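Local coordinates for protein glutaredoxin (Chlorella sorokiniana, PDB 4I2U) that binds glutathione on a thioredoxin fold and probably uses it to reduce disulfides in keeping the cell's redox balance, at residues A[18-23]-A[45-50]. Residues are numbered along the deposited sequence; the frame is centred on the assembly and turned at random.
With GSH (glutathione), chain B.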
loop_
_atom_site.group_PDB
_atom_site.type_symbol
_atom_site.label_atom_id
_atom_site.label_comp_id
_atom_site.label_asym_id
_atom_site.label_seq_id
_atom_site.Cartn_x
_atom_site.Cartn_y
_atom_site.Cartn_z
ATOM N N VAL A 18 -0.133 -3.030 2.656
ATOM C CA VAL A 18 0.528 -1.814 3.102
ATOM C C VAL A 18 0.315 -0.692 2.104
ATOM O O VAL A 18 0.461 -0.890 0.893
ATOM C CB VAL A 18 2.049 -2.060 3.282
ATOM C CG1 VAL A 18 2.772 -0.785 3.692
ATOM C CG2 VAL A 18 2.287 -3.154 4.313
ATOM N N ILE A 19 -0.003 0.492 2.597
ATOM C CA ILE A 19 -0.093 1.664 1.746
ATOM C C ILE A 19 0.729 2.778 2.380
ATOM O O ILE A 19 0.434 3.225 3.498
ATOM C CB ILE A 19 -1.557 2.069 1.465
ATOM C CG1 ILE A 19 -1.580 3.312 0.585
ATOM C CG2 ILE A 19 -2.380 2.263 2.756
ATOM C CD1 ILE A 19 -2.941 3.577 -0.049
ATOM N N PHE A 20 1.798 3.184 1.705
ATOM C CA PHE A 20 2.544 4.371 2.119
ATOM C C PHE A 20 1.779 5.544 1.558
ATOM O O PHE A 20 1.495 5.589 0.360
ATOM C CB PHE A 20 3.986 4.309 1.600
ATOM C CG PHE A 20 4.784 3.195 2.236
ATOM C CD1 PHE A 20 4.852 1.945 1.653
ATOM C CD2 PHE A 20 5.428 3.380 3.452
ATOM C CE1 PHE A 20 5.541 0.914 2.259
ATOM C CE2 PHE A 20 6.116 2.359 4.066
ATOM C CZ PHE A 20 6.178 1.124 3.484
ATOM N N SER A 21 1.444 6.489 2.422
ATOM C CA SER A 21 0.390 7.452 2.190
ATOM C C SER A 21 0.785 8.819 2.720
ATOM O O SER A 21 1.769 8.970 3.429
ATOM C CB SER A 21 -0.853 6.915 2.929
ATOM O OG SER A 21 -1.952 7.828 2.944
ATOM N N LYS A 22 0.018 9.832 2.328
ATOM C CA LYS A 22 -0.050 11.098 3.057
ATOM C C LYS A 22 -1.509 11.406 3.291
ATOM O O LYS A 22 -2.362 11.125 2.447
ATOM C CB LYS A 22 0.638 12.234 2.302
ATOM C CG LYS A 22 2.127 12.034 2.256
ATOM C CD LYS A 22 2.885 13.084 1.496
ATOM C CE LYS A 22 4.358 12.728 1.415
ATOM N NZ LYS A 22 5.138 13.767 0.716
ATOM N N THR A 23 -1.813 11.961 4.451
ATOM C CA THR A 23 -3.205 12.094 4.894
ATOM C C THR A 23 -4.064 12.937 3.966
ATOM O O THR A 23 -5.263 12.710 3.841
ATOM C CB THR A 23 -3.310 12.675 6.313
ATOM O OG1 THR A 23 -2.696 13.957 6.363
ATOM C CG2 THR A 23 -2.670 11.736 7.328
ATOM N N THR A 45 -2.352 -1.571 6.540
ATOM C CA THR A 45 -1.310 -0.862 7.267
ATOM C C THR A 45 -0.968 0.401 6.480
ATOM O O THR A 45 -0.261 0.367 5.475
ATOM C CB THR A 45 -0.104 -1.754 7.408
ATOM O OG1 THR A 45 -0.490 -2.946 8.091
ATOM C CG2 THR A 45 1.002 -1.064 8.184
ATOM N N ALA A 46 -1.503 1.532 6.914
ATOM C CA ALA A 46 -1.313 2.811 6.247
ATOM C C ALA A 46 -0.270 3.617 6.987
ATOM O O ALA A 46 -0.493 4.036 8.134
ATOM C CB ALA A 46 -2.622 3.578 6.208
ATOM N N ILE A 47 0.842 3.869 6.328
ATOM C CA ILE A 47 1.979 4.573 6.912
ATOM C C ILE A 47 1.933 6.003 6.363
ATOM O O ILE A 47 2.137 6.202 5.162
ATOM C CB ILE A 47 3.321 3.891 6.548
ATOM C CG1 ILE A 47 3.349 2.391 6.906
ATOM C CG2 ILE A 47 4.478 4.659 7.181
ATOM C CD1 ILE A 47 3.131 2.073 8.370
ATOM N N GLU A 48 1.615 6.969 7.224
ATOM C CA GLU A 48 1.435 8.354 6.800
ATOM C C GLU A 48 2.755 9.100 6.843
ATOM O O GLU A 48 3.264 9.446 7.917
ATOM C CB GLU A 48 0.395 9.070 7.650
ATOM C CG GLU A 48 -0.969 8.384 7.673
ATOM C CD GLU A 48 -1.671 8.271 6.323
ATOM O OE1 GLU A 48 -1.295 8.916 5.340
ATOM O OE2 GLU A 48 -2.671 7.516 6.268
ATOM N N LEU A 49 3.274 9.414 5.676
ATOM C CA LEU A 49 4.595 10.002 5.522
ATOM C C LEU A 49 4.604 11.508 5.745
ATOM O O LEU A 49 5.682 12.097 5.825
ATOM C CB LEU A 49 5.151 9.655 4.145
ATOM C CG LEU A 49 5.236 8.156 3.879
ATOM C CD1 LEU A 49 5.884 7.879 2.536
ATOM C CD2 LEU A 49 5.984 7.439 4.964
ATOM N N ASP A 50 3.437 12.143 5.840
ATOM C CA ASP A 50 3.358 13.510 6.321
ATOM C C ASP A 50 3.333 13.575 7.859
ATOM O O ASP A 50 3.581 14.633 8.437
ATOM C CB ASP A 50 2.163 14.240 5.701
ATOM C CG ASP A 50 0.820 13.606 6.038
ATOM O OD1 ASP A 50 0.686 12.374 5.953
ATOM O OD2 ASP A 50 -0.139 14.344 6.365
HETATM N N1 GSH B . -1.209 9.118 -10.455
HETATM C CA1 GSH B . -0.538 8.984 -9.153
HETATM C C1 GSH B . -1.254 7.888 -8.407
HETATM O O11 GSH B . -2.215 7.333 -8.975
HETATM O O12 GSH B . -0.863 7.534 -7.266
HETATM C CB1 GSH B . -0.563 10.344 -8.459
HETATM C CG1 GSH B . 0.195 10.363 -7.137
HETATM C CD1 GSH B . 0.684 11.759 -6.791
HETATM O OE1 GSH B . 1.193 12.499 -7.637
HETATM N N2 GSH B . 0.583 12.128 -5.528
HETATM C CA2 GSH B . 1.125 13.402 -5.045
HETATM C C2 GSH B . 2.556 13.276 -4.575
HETATM O O2 GSH B . 3.050 12.185 -4.334
HETATM C CB2 GSH B . 0.247 13.960 -3.925
HETATM S SG2 GSH B . -1.378 14.494 -4.531
HETATM N N3 GSH B . 3.258 14.397 -4.482
HETATM C CA3 GSH B . 4.669 14.367 -4.185
HETATM C C3 GSH B . 5.007 14.030 -2.753
HETATM O O31 GSH B . 4.131 14.027 -1.864
HETATM O O32 GSH B . 6.212 13.761 -2.539
HETATM O O HOH W 1 7.363 13.224 3.326
#
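Ser21 and Glu48 sit side by side on one face of the sheet, at the end of two parallel strands, 17-21 and 45-48, which helix 26-36 links into the beta-alpha-beta unit of the thioredoxin fold. Backbone bonds knit the pair, the last from Leu49 N to Ser21 O at 2.7 Å. On the face toward helices 3-14 and 55-66, the Phe20 ring lies beside Ile47, the two side chains leaving the sheet together, with CD2 3.8 Å from Ile47 CB; a Leu49 methyl, CD2, sits at the ring's edge. The other face is polar at this end. Glu48 bends at chi2 (-62°), bringing OE1 back to Ser21 OG, which donates to it at 2.7 Å from the syn side, 24° out of the carboxylate plane, while OE2 forms a salt bridge with Lys32 of helix 26-36. Beyond the strands, the Asp50 carboxylate grips Thr23 twice: OD1 takes the backbone N from above the carboxylate plane (2.9 Å), and OD2 takes OG1. With an alanine here both acceptors go, and Thr23 N and OG1 would probably lose their mates, leaving the approach to helix 26-36 less firmly fixed. The Lys22 chain runs antiparallel to the Asp50 side chain, stretched out toward the pocket. There NZ donates to the glutathione carboxylate oxygen O31 at 2.8 Å, and also bonds Gln59 OE1.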